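Local coordinates for protein beta-mannosidase (Trichoderma harzianum, PDB 4CVU) that probably hydrolyses terminal beta-linked mannose residues from the non-reducing ends of mannosides, as a fungal family 2 glycoside hydrolase, at residues Cys672-Lys684 against Thr716-Leu729. Numbering follows the deposited sequence.
Sequences CHATQLFQADMYK and TWAGLEYDGRWKVL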
ATOM      1  N   CYS A 672      -8.624  -1.164 -16.828  1.00 33.38           N
ATOM      2  CA  CYS A 672      -7.362  -1.854 -17.075  1.00 32.18           C
ATOM      3  C   CYS A 672      -7.484  -3.038 -18.071  1.00 32.70           C
ATOM      4  O   CYS A 672      -6.587  -3.275 -18.863  1.00 33.76           O
ATOM      5  CB  CYS A 672      -6.728  -2.346 -15.750  1.00 32.23           C
ATOM      6  SG  CYS A 672      -6.063  -0.986 -14.754  1.00 33.74           S
ATOM      7  N   HIS A 673      -8.583  -3.783 -17.990  1.00 32.33           N
ATOM      8  CA  HIS A 673      -8.811  -4.980 -18.787  1.00 31.64           C
ATOM      9  C   HIS A 673      -9.151  -4.610 -20.232  1.00 32.48           C
ATOM     10  O   HIS A 673      -8.664  -5.259 -21.149  1.00 32.28           O
ATOM     11  CB  HIS A 673      -9.929  -5.779 -18.148  1.00 31.55           C
ATOM     12  CG  HIS A 673     -10.239  -7.062 -18.833  1.00 30.96           C
ATOM     13  ND1 HIS A 673      -9.320  -8.061 -18.976  1.00 31.33           N
ATOM     14  CD2 HIS A 673     -11.375  -7.519 -19.400  1.00 31.52           C
ATOM     15  CE1 HIS A 673      -9.861  -9.080 -19.616  1.00 31.07           C
ATOM     16  NE2 HIS A 673     -11.113  -8.781 -19.871  1.00 31.77           N
ATOM     17  N   ALA A 674      -9.922  -3.545 -20.442  1.00 32.87           N
ATOM     18  CA  ALA A 674     -10.195  -3.082 -21.840  1.00 34.04           C
ATOM     19  C   ALA A 674      -8.948  -2.688 -22.615  1.00 33.74           C
ATOM     20  O   ALA A 674      -8.877  -2.932 -23.844  1.00 35.86           O
ATOM     21  CB  ALA A 674     -11.216  -1.945 -21.846  1.00 34.18           C
ATOM     22  N   THR A 675      -8.000  -2.002 -21.952  1.00 34.36           N
ATOM     23  CA  THR A 675      -6.713  -1.660 -22.576  1.00 32.70           C
ATOM     24  C   THR A 675      -5.999  -2.920 -22.999  1.00 32.58           C
ATOM     25  O   THR A 675      -5.374  -2.951 -24.066  1.00 33.04           O
ATOM     26  CB  THR A 675      -5.787  -0.749 -21.728  1.00 33.24           C
ATOM     27  OG1 THR A 675      -5.274  -1.470 -20.573  1.00 32.54           O
ATOM     28  CG2 THR A 675      -6.504   0.492 -21.269  1.00 32.67           C
ATOM     29  N   GLN A 676      -6.101  -3.988 -22.188  1.00 31.20           N
ATOM     30  CA  GLN A 676      -5.486  -5.258 -22.527  1.00 31.43           C
ATOM     31  C   GLN A 676      -6.145  -5.949 -23.711  1.00 30.88           C
ATOM     32  O   GLN A 676      -5.491  -6.642 -24.412  1.00 31.31           O
ATOM     33  CB  GLN A 676      -5.541  -6.227 -21.328  1.00 31.12           C
ATOM     34  CG  GLN A 676      -4.609  -5.786 -20.250  1.00 29.90           C
ATOM     35  CD  GLN A 676      -4.457  -6.824 -19.174  1.00 30.28           C
ATOM     36  OE1 GLN A 676      -4.803  -7.989 -19.350  1.00 30.81           O
ATOM     37  NE2 GLN A 676      -3.860  -6.421 -18.090  1.00 30.30           N
ATOM     38  N   LEU A 677      -7.448  -5.772 -23.884  1.00 31.53           N
ATOM     39  CA  LEU A 677      -8.158  -6.399 -24.971  1.00 32.35           C
ATOM     40  C   LEU A 677      -7.701  -5.786 -26.275  1.00 33.47           C
ATOM     41  O   LEU A 677      -7.588  -6.495 -27.298  1.00 32.43           O
ATOM     42  CB  LEU A 677      -9.666  -6.213 -24.835  1.00 33.10           C
ATOM     43  CG  LEU A 677     -10.385  -6.923 -23.671  1.00 33.44           C
ATOM     44  CD1 LEU A 677     -11.855  -6.589 -23.748  1.00 34.03           C
ATOM     45  CD2 LEU A 677     -10.179  -8.439 -23.701  1.00 34.01           C
ATOM     46  N   PHE A 678      -7.499  -4.470 -26.243  1.00 33.12           N
ATOM     47  CA  PHE A 678      -7.098  -3.749 -27.473  1.00 34.03           C
ATOM     48  C   PHE A 678      -5.680  -4.206 -27.864  1.00 33.14           C
ATOM     49  O   PHE A 678      -5.459  -4.589 -28.984  1.00 31.30           O
ATOM     50  CB  PHE A 678      -7.124  -2.233 -27.282  1.00 34.37           C
ATOM     51  CG  PHE A 678      -6.479  -1.514 -28.406  1.00 34.24           C
ATOM     52  CD1 PHE A 678      -7.192  -1.221 -29.549  1.00 35.90           C
ATOM     53  CD2 PHE A 678      -5.151  -1.198 -28.354  1.00 35.13           C
ATOM     54  CE1 PHE A 678      -6.587  -0.609 -30.628  1.00 35.08           C
ATOM     55  CE2 PHE A 678      -4.529  -0.609 -29.426  1.00 35.77           C
ATOM     56  CZ  PHE A 678      -5.253  -0.300 -30.567  1.00 36.00           C
ATOM     57  N   GLN A 679      -4.760  -4.266 -26.887  1.00 31.84           N
ATOM     58  CA  GLN A 679      -3.382  -4.719 -27.130  1.00 32.06           C
ATOM     59  C   GLN A 679      -3.357  -6.134 -27.671  1.00 32.14           C
ATOM     60  O   GLN A 679      -2.584  -6.406 -28.572  1.00 34.23           O
ATOM     61  CB  GLN A 679      -2.543  -4.678 -25.832  1.00 30.39           C
ATOM     62  CG  GLN A 679      -1.052  -5.013 -25.952  1.00 30.06           C
ATOM     63  CD  GLN A 679      -0.475  -5.376 -24.563  1.00 30.39           C
ATOM     64  OE1 GLN A 679      -1.209  -5.877 -23.759  1.00 29.99           O
ATOM     65  NE2 GLN A 679       0.805  -5.200 -24.340  1.00 31.35           N
ATOM     66  N   ALA A 680      -4.108  -7.066 -27.057  1.00 32.89           N
ATOM     67  CA  ALA A 680      -4.130  -8.460 -27.530  1.00 32.57           C
ATOM     68  C   ALA A 680      -4.570  -8.542 -29.000  1.00 33.67           C
ATOM     69  O   ALA A 680      -3.956  -9.224 -29.813  1.00 33.00           O
ATOM     70  CB  ALA A 680      -5.061  -9.253 -26.711  1.00 33.68           C
ATOM     71  N   ASP A 681      -5.664  -7.874 -29.281  1.00 34.29           N
ATOM     72  CA  ASP A 681      -6.284  -7.959 -30.600  1.00 36.61           C
ATOM     73  C   ASP A 681      -5.366  -7.331 -31.649  1.00 36.63           C
ATOM     74  O   ASP A 681      -5.292  -7.813 -32.781  1.00 37.98           O
ATOM     75  CB  ASP A 681      -7.674  -7.305 -30.569  1.00 36.45           C
ATOM     76  CG  ASP A 681      -8.785  -8.263 -30.075  1.00 37.67           C
ATOM     77  OD1 ASP A 681      -8.554  -9.486 -30.052  1.00 38.65           O
ATOM     78  OD2 ASP A 681      -9.901  -7.790 -29.700  1.00 37.41           O
ATOM     79  N   MET A 682      -4.743  -6.204 -31.310  1.00 37.33           N
ATOM     80  CA  MET A 682      -3.758  -5.592 -32.224  1.00 39.48           C
ATOM     81  C   MET A 682      -2.540  -6.496 -32.477  1.00 37.84           C
ATOM     82  O   MET A 682      -2.124  -6.626 -33.610  1.00 38.38           O
ATOM     83  CB  MET A 682      -3.335  -4.194 -31.778  1.00 41.65           C
ATOM     84  CG  MET A 682      -2.665  -3.397 -32.907  1.00 45.98           C
ATOM     85  SD  MET A 682      -1.923  -1.841 -32.363  1.00 46.93           S
ATOM     86  CE  MET A 682      -0.694  -2.508 -31.265  1.00 50.36           C
ATOM     87  N   TYR A 683      -2.002  -7.157 -31.446  1.00 37.01           N
ATOM     88  CA  TYR A 683      -0.849  -8.023 -31.656  1.00 37.34           C
ATOM     89  C   TYR A 683      -1.231  -9.204 -32.544  1.00 37.99           C
ATOM     90  O   TYR A 683      -0.504  -9.545 -33.488  1.00 37.94           O
ATOM     91  CB  TYR A 683      -0.234  -8.515 -30.320  1.00 37.86           C
ATOM     92  CG  TYR A 683       0.591  -7.486 -29.581  1.00 36.18           C
ATOM     93  CD1 TYR A 683       0.104  -6.206 -29.374  1.00 36.50           C
ATOM     94  CD2 TYR A 683       1.798  -7.816 -28.999  1.00 35.60           C
ATOM     95  CE1 TYR A 683       0.830  -5.269 -28.670  1.00 35.25           C
ATOM     96  CE2 TYR A 683       2.520  -6.883 -28.269  1.00 36.04           C
ATOM     97  CZ  TYR A 683       2.009  -5.622 -28.112  1.00 35.27           C
ATOM     98  OH  TYR A 683       2.692  -4.663 -27.424  1.00 35.82           O
ATOM     99  N   LYS A 684      -2.404  -9.794 -32.267  1.00 38.20           N
ATOM    100  CA  LYS A 684      -2.975 -10.875 -33.091  1.00 37.70           C
ATOM    101  C   LYS A 684      -3.050 -10.442 -34.532  1.00 37.66           C
ATOM    102  O   LYS A 684      -2.635 -11.166 -35.445  1.00 36.29           O
ATOM    103  CB  LYS A 684      -4.366 -11.208 -32.595  1.00 37.12           C
ATOM    104  CG  LYS A 684      -5.098 -12.266 -33.367  1.00 39.07           C
ATOM    105  CD  LYS A 684      -6.606 -12.178 -33.096  1.00 39.70           C
ATOM    106  CE  LYS A 684      -7.400 -13.188 -33.847  1.00 39.98           C
ATOM    107  NZ  LYS A 684      -8.863 -13.054 -33.549  1.00 40.21           N
ATOM    108  N   THR A 716       2.705  -0.727 -19.614  1.00 40.32           N
ATOM    109  CA  THR A 716       3.744  -0.944 -20.643  1.00 39.00           C
ATOM    110  C   THR A 716       3.315  -1.836 -21.808  1.00 36.83           C
ATOM    111  O   THR A 716       2.161  -2.264 -21.934  1.00 36.40           O
ATOM    112  CB  THR A 716       4.964  -1.675 -20.032  1.00 39.11           C
ATOM    113  OG1 THR A 716       4.634  -3.067 -19.971  1.00 40.09           O
ATOM    114  CG2 THR A 716       5.388  -1.132 -18.590  1.00 39.77           C
ATOM    115  N   TRP A 717       4.273  -2.204 -22.624  1.00 36.11           N
ATOM    116  CA  TRP A 717       4.055  -3.133 -23.745  1.00 35.70           C
ATOM    117  C   TRP A 717       4.107  -4.635 -23.324  1.00 34.99           C
ATOM    118  O   TRP A 717       3.959  -5.524 -24.173  1.00 35.07           O
ATOM    119  CB  TRP A 717       5.079  -2.879 -24.864  1.00 35.68           C
ATOM    120  CG  TRP A 717       5.187  -1.479 -25.399  1.00 35.35           C
ATOM    121  CD1 TRP A 717       4.707  -1.034 -26.622  1.00 34.85           C
ATOM    122  CD2 TRP A 717       5.881  -0.351 -24.827  1.00 36.27           C
ATOM    123  NE1 TRP A 717       4.969   0.280 -26.781  1.00 36.10           N
ATOM    124  CE2 TRP A 717       5.708   0.736 -25.721  1.00 36.23           C
ATOM    125  CE3 TRP A 717       6.572  -0.134 -23.632  1.00 35.86           C
ATOM    126  CZ2 TRP A 717       6.192   2.015 -25.447  1.00 37.46           C
ATOM    127  CZ3 TRP A 717       7.073   1.131 -23.364  1.00 37.70           C
ATOM    128  CH2 TRP A 717       6.876   2.206 -24.271  1.00 37.63           C
ATOM    129  N   ALA A 718       4.328  -4.923 -22.028  1.00 34.30           N
ATOM    130  CA  ALA A 718       4.494  -6.289 -21.573  1.00 33.58           C
ATOM    131  C   ALA A 718       3.263  -7.137 -21.775  1.00 33.13           C
ATOM    132  O   ALA A 718       2.127  -6.615 -21.806  1.00 33.63           O
ATOM    133  CB  ALA A 718       4.884  -6.289 -20.075  1.00 34.18           C
ATOM    134  N   GLY A 719       3.481  -8.446 -21.982  1.00 31.93           N
ATOM    135  CA  GLY A 719       2.443  -9.436 -21.948  1.00 31.06           C
ATOM    136  C   GLY A 719       2.440 -10.125 -20.571  1.00 31.76           C
ATOM    137  O   GLY A 719       1.442 -10.652 -20.183  1.00 32.50           O
ATOM    138  N   LEU A 720       3.560 -10.124 -19.899  1.00 32.68           N
ATOM    139  CA  LEU A 720       3.697 -10.757 -18.549  1.00 34.03           C
ATOM    140  C   LEU A 720       4.082  -9.671 -17.576  1.00 35.73           C
ATOM    141  O   LEU A 720       5.066  -8.974 -17.773  1.00 35.64           O
ATOM    142  CB  LEU A 720       4.770 -11.821 -18.559  1.00 34.38           C
ATOM    143  CG  LEU A 720       4.735 -12.922 -19.640  1.00 34.39           C
ATOM    144  CD1 LEU A 720       5.946 -13.814 -19.471  1.00 35.22           C
ATOM    145  CD2 LEU A 720       3.463 -13.736 -19.656  1.00 34.36           C
ATOM    146  N   GLU A 721       3.318  -9.584 -16.493  1.00 36.79           N
ATOM    147  CA  GLU A 721       3.438  -8.529 -15.517  1.00 37.35           C
ATOM    148  C   GLU A 721       4.565  -8.941 -14.539  1.00 39.24           C
ATOM    149  O   GLU A 721       5.096 -10.068 -14.629  1.00 38.52           O
ATOM    150  CB  GLU A 721       2.046  -8.265 -14.853  1.00 37.61           C
ATOM    151  CG  GLU A 721       0.942  -7.817 -15.832  1.00 36.37           C
ATOM    152  CD  GLU A 721      -0.474  -7.831 -15.231  1.00 37.00           C
ATOM    153  OE1 GLU A 721      -0.622  -8.001 -14.000  1.00 34.39           O
ATOM    154  OE2 GLU A 721      -1.449  -7.623 -15.975  1.00 34.78           O
ATOM    155  N   TYR A 722       4.968  -8.001 -13.688  1.00 38.44           N
ATOM    156  CA  TYR A 722       6.165  -8.106 -12.903  1.00 39.96           C
ATOM    157  C   TYR A 722       6.270  -9.449 -12.199  1.00 40.50           C
ATOM    158  O   TYR A 722       7.357 -10.063 -12.159  1.00 38.65           O
ATOM    159  CB  TYR A 722       6.292  -6.932 -11.923  1.00 39.59           C
ATOM    160  CG  TYR A 722       7.464  -6.999 -10.943  1.00 40.47           C
ATOM    161  CD1 TYR A 722       8.810  -6.884 -11.362  1.00 38.89           C
ATOM    162  CD2 TYR A 722       7.226  -7.168  -9.590  1.00 40.58           C
ATOM    163  CE1 TYR A 722       9.844  -6.963 -10.449  1.00 39.99           C
ATOM    164  CE2 TYR A 722       8.255  -7.243  -8.682  1.00 41.89           C
ATOM    165  CZ  TYR A 722       9.579  -7.117  -9.110  1.00 41.62           C
ATOM    166  OH  TYR A 722      10.591  -7.173  -8.147  1.00 42.36           O
ATOM    167  N   ASP A 723       5.134  -9.933 -11.705  1.00 39.84           N
ATOM    168  CA  ASP A 723       5.160 -11.136 -10.824  1.00 40.57           C
ATOM    169  C   ASP A 723       4.950 -12.378 -11.684  1.00 39.27           C
ATOM    170  O   ASP A 723       4.949 -13.494 -11.207  1.00 39.82           O
ATOM    171  CB  ASP A 723       4.152 -11.016  -9.706  1.00 41.62           C
ATOM    172  CG  ASP A 723       2.697 -11.233 -10.128  1.00 40.30           C
ATOM    173  OD1 ASP A 723       2.285 -11.210 -11.337  1.00 38.89           O
ATOM    174  OD2 ASP A 723       1.925 -11.345  -9.155  1.00 41.04           O
ATOM    175  N   GLY A 724       4.731 -12.136 -12.971  1.00 37.41           N
ATOM    176  CA  GLY A 724       4.501 -13.209 -13.908  1.00 38.28           C
ATOM    177  C   GLY A 724       3.089 -13.344 -14.450  1.00 36.90           C
ATOM    178  O   GLY A 724       2.893 -14.123 -15.366  1.00 36.98           O
ATOM    179  N   ARG A 725       2.118 -12.587 -13.899  1.00 36.16           N
ATOM    180  CA  ARG A 725       0.700 -12.754 -14.220  1.00 34.87           C
ATOM    181  C   ARG A 725       0.550 -12.446 -15.699  1.00 33.85           C
ATOM    182  O   ARG A 725       1.088 -11.481 -16.138  1.00 33.94           O
ATOM    183  CB  ARG A 725      -0.167 -11.709 -13.479  1.00 35.46           C
ATOM    184  CG  ARG A 725      -1.662 -11.792 -13.837  1.00 35.30           C
ATOM    185  CD  ARG A 725      -2.542 -10.806 -13.113  1.00 35.02           C
ATOM    186  NE  ARG A 725      -2.726 -11.219 -11.722  1.00 35.91           N
ATOM    187  CZ  ARG A 725      -3.741 -11.954 -11.239  1.00 37.25           C
ATOM    188  NH1 ARG A 725      -4.729 -12.373 -12.014  1.00 37.35           N
ATOM    189  NH2 ARG A 725      -3.753 -12.287  -9.930  1.00 37.79           N
ATOM    190  N   TRP A 726      -0.221 -13.254 -16.380  1.00 34.74           N
ATOM    191  CA  TRP A 726      -0.582 -13.063 -17.784  1.00 35.39           C
ATOM    192  C   TRP A 726      -1.633 -11.964 -17.980  1.00 36.15           C
ATOM    193  O   TRP A 726      -2.696 -11.994 -17.393  1.00 37.16           O
ATOM    194  CB  TRP A 726      -1.101 -14.372 -18.321  1.00 35.41           C
ATOM    195  CG  TRP A 726      -0.052 -15.388 -18.547  1.00 35.13           C
ATOM    196  CD1 TRP A 726       1.051 -15.574 -17.828  1.00 35.78           C
ATOM    197  CD2 TRP A 726       0.006 -16.334 -19.619  1.00 35.80           C
ATOM    198  NE1 TRP A 726       1.804 -16.608 -18.336  1.00 36.28           N
ATOM    199  CE2 TRP A 726       1.179 -17.096 -19.438  1.00 35.23           C
ATOM    200  CE3 TRP A 726      -0.847 -16.656 -20.670  1.00 34.20           C
ATOM    201  CZ2 TRP A 726       1.551 -18.109 -20.299  1.00 36.07           C
ATOM    202  CZ3 TRP A 726      -0.492 -17.682 -21.515  1.00 35.86           C
ATOM    203  CH2 TRP A 726       0.725 -18.380 -21.339  1.00 35.45           C
ATOM    204  N   LYS A 727      -1.337 -11.032 -18.876  1.00 37.97           N
ATOM    205  CA  LYS A 727      -2.329 -10.165 -19.459  1.00 38.73           C
ATOM    206  C   LYS A 727      -3.168 -11.001 -20.411  1.00 39.58           C
ATOM    207  O   LYS A 727      -2.991 -12.218 -20.496  1.00 40.20           O
ATOM    208  CB  LYS A 727      -1.673  -9.008 -20.236  1.00 38.13           C
ATOM    209  CG  LYS A 727      -0.822  -8.076 -19.378  1.00 39.05           C
ATOM    210  CD  LYS A 727      -0.558  -6.747 -20.086  1.00 39.00           C
ATOM    211  CE  LYS A 727       0.390  -5.873 -19.258  1.00 40.92           C
ATOM    212  NZ  LYS A 727       0.866  -4.603 -19.886  1.00 41.17           N
ATOM    213  N   VAL A 728      -4.078 -10.329 -21.122  1.00 38.85           N
ATOM    214  CA  VAL A 728      -4.830 -10.933 -22.192  1.00 37.93           C
ATOM    215  C   VAL A 728      -3.888 -11.310 -23.348  1.00 36.36           C
ATOM    216  O   VAL A 728      -4.084 -12.349 -23.952  1.00 35.35           O
ATOM    217  CB  VAL A 728      -5.971 -10.035 -22.710  1.00 38.22           C
ATOM    218  CG1 VAL A 728      -6.723 -10.668 -23.870  1.00 37.54           C
ATOM    219  CG2 VAL A 728      -6.962  -9.749 -21.601  1.00 39.49           C
ATOM    220  N   LEU A 729      -2.861 -10.497 -23.612  1.00 34.01           N
ATOM    221  CA  LEU A 729      -1.957 -10.703 -24.761  1.00 34.20           C
ATOM    222  C   LEU A 729      -1.370 -12.122 -24.946  1.00 32.02           C
ATOM    223  O   LEU A 729      -1.453 -12.706 -26.005  1.00 31.37           O
ATOM    224  CB  LEU A 729      -0.809  -9.700 -24.728  1.00 34.76           C
ATOM    225  CG  LEU A 729       0.323  -9.913 -25.735  1.00 34.19           C
ATOM    226  CD1 LEU A 729      -0.191  -9.858 -27.174  1.00 33.67           C
ATOM    227  CD2 LEU A 729       1.328  -8.814 -25.472  1.00 34.88           C
TER
HETATM  228  O   HOH W   1      -3.068  -7.519 -23.201  1.00 34.33           O
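Q676 and V728 make the shortest direct hydrogen bond of the contact: the backbone N of V728 donates to OE1 of Q676 at 3.0 Å, bent to 145° at the hydrogen and coming from above the amide's carbonyl plane. The other end of that amide, NE2, reaches OE2 of E721 only weakly, at 3.4 Å, with the amide and carboxylate planes steeply inclined. OE1 of E721 is held outside the pair by T605 and S602. One turn on, Q679 NE2 gives A718 O a straighter bond (3.2 Å, 166°), and this acceptor lies near the glutamine's amide plane. With CG anti to the backbone N (chi1 -175°) and the chain extended, the Q679 amide stretches out to the loop, where OE1 is also hydrogen-bonded to S599 OG. A water donates to Q676 O and Q679 OE1 and weakly accepts from L729 N, bridging the helix to the start of helix 729-736.

Beyond the amides the contact is mostly apolar. V728 splits its methyls: CG1 meets A680 CB at 3.6 Å, while CG2 lies 3.6 Å from CE1 of the H673 ring. The K727 and Q676 side chains cross at about a right angle, K727 CB and CG against the amide. L729 turns both methyls to Y683, CD1 approaching CD2 of the ring to 3.4 Å, and the Y683 hydroxyl bonds W706 O. Buried almost throughout, the interface joins helix 664-692, by glutamine side chains to loop backbone, to the segment linking strand 702-705 with helix 729-736, a helix-to-loop packing consistent with the (beta/alpha)8-barrel catalytic domain of family 2 glycoside hydrolases.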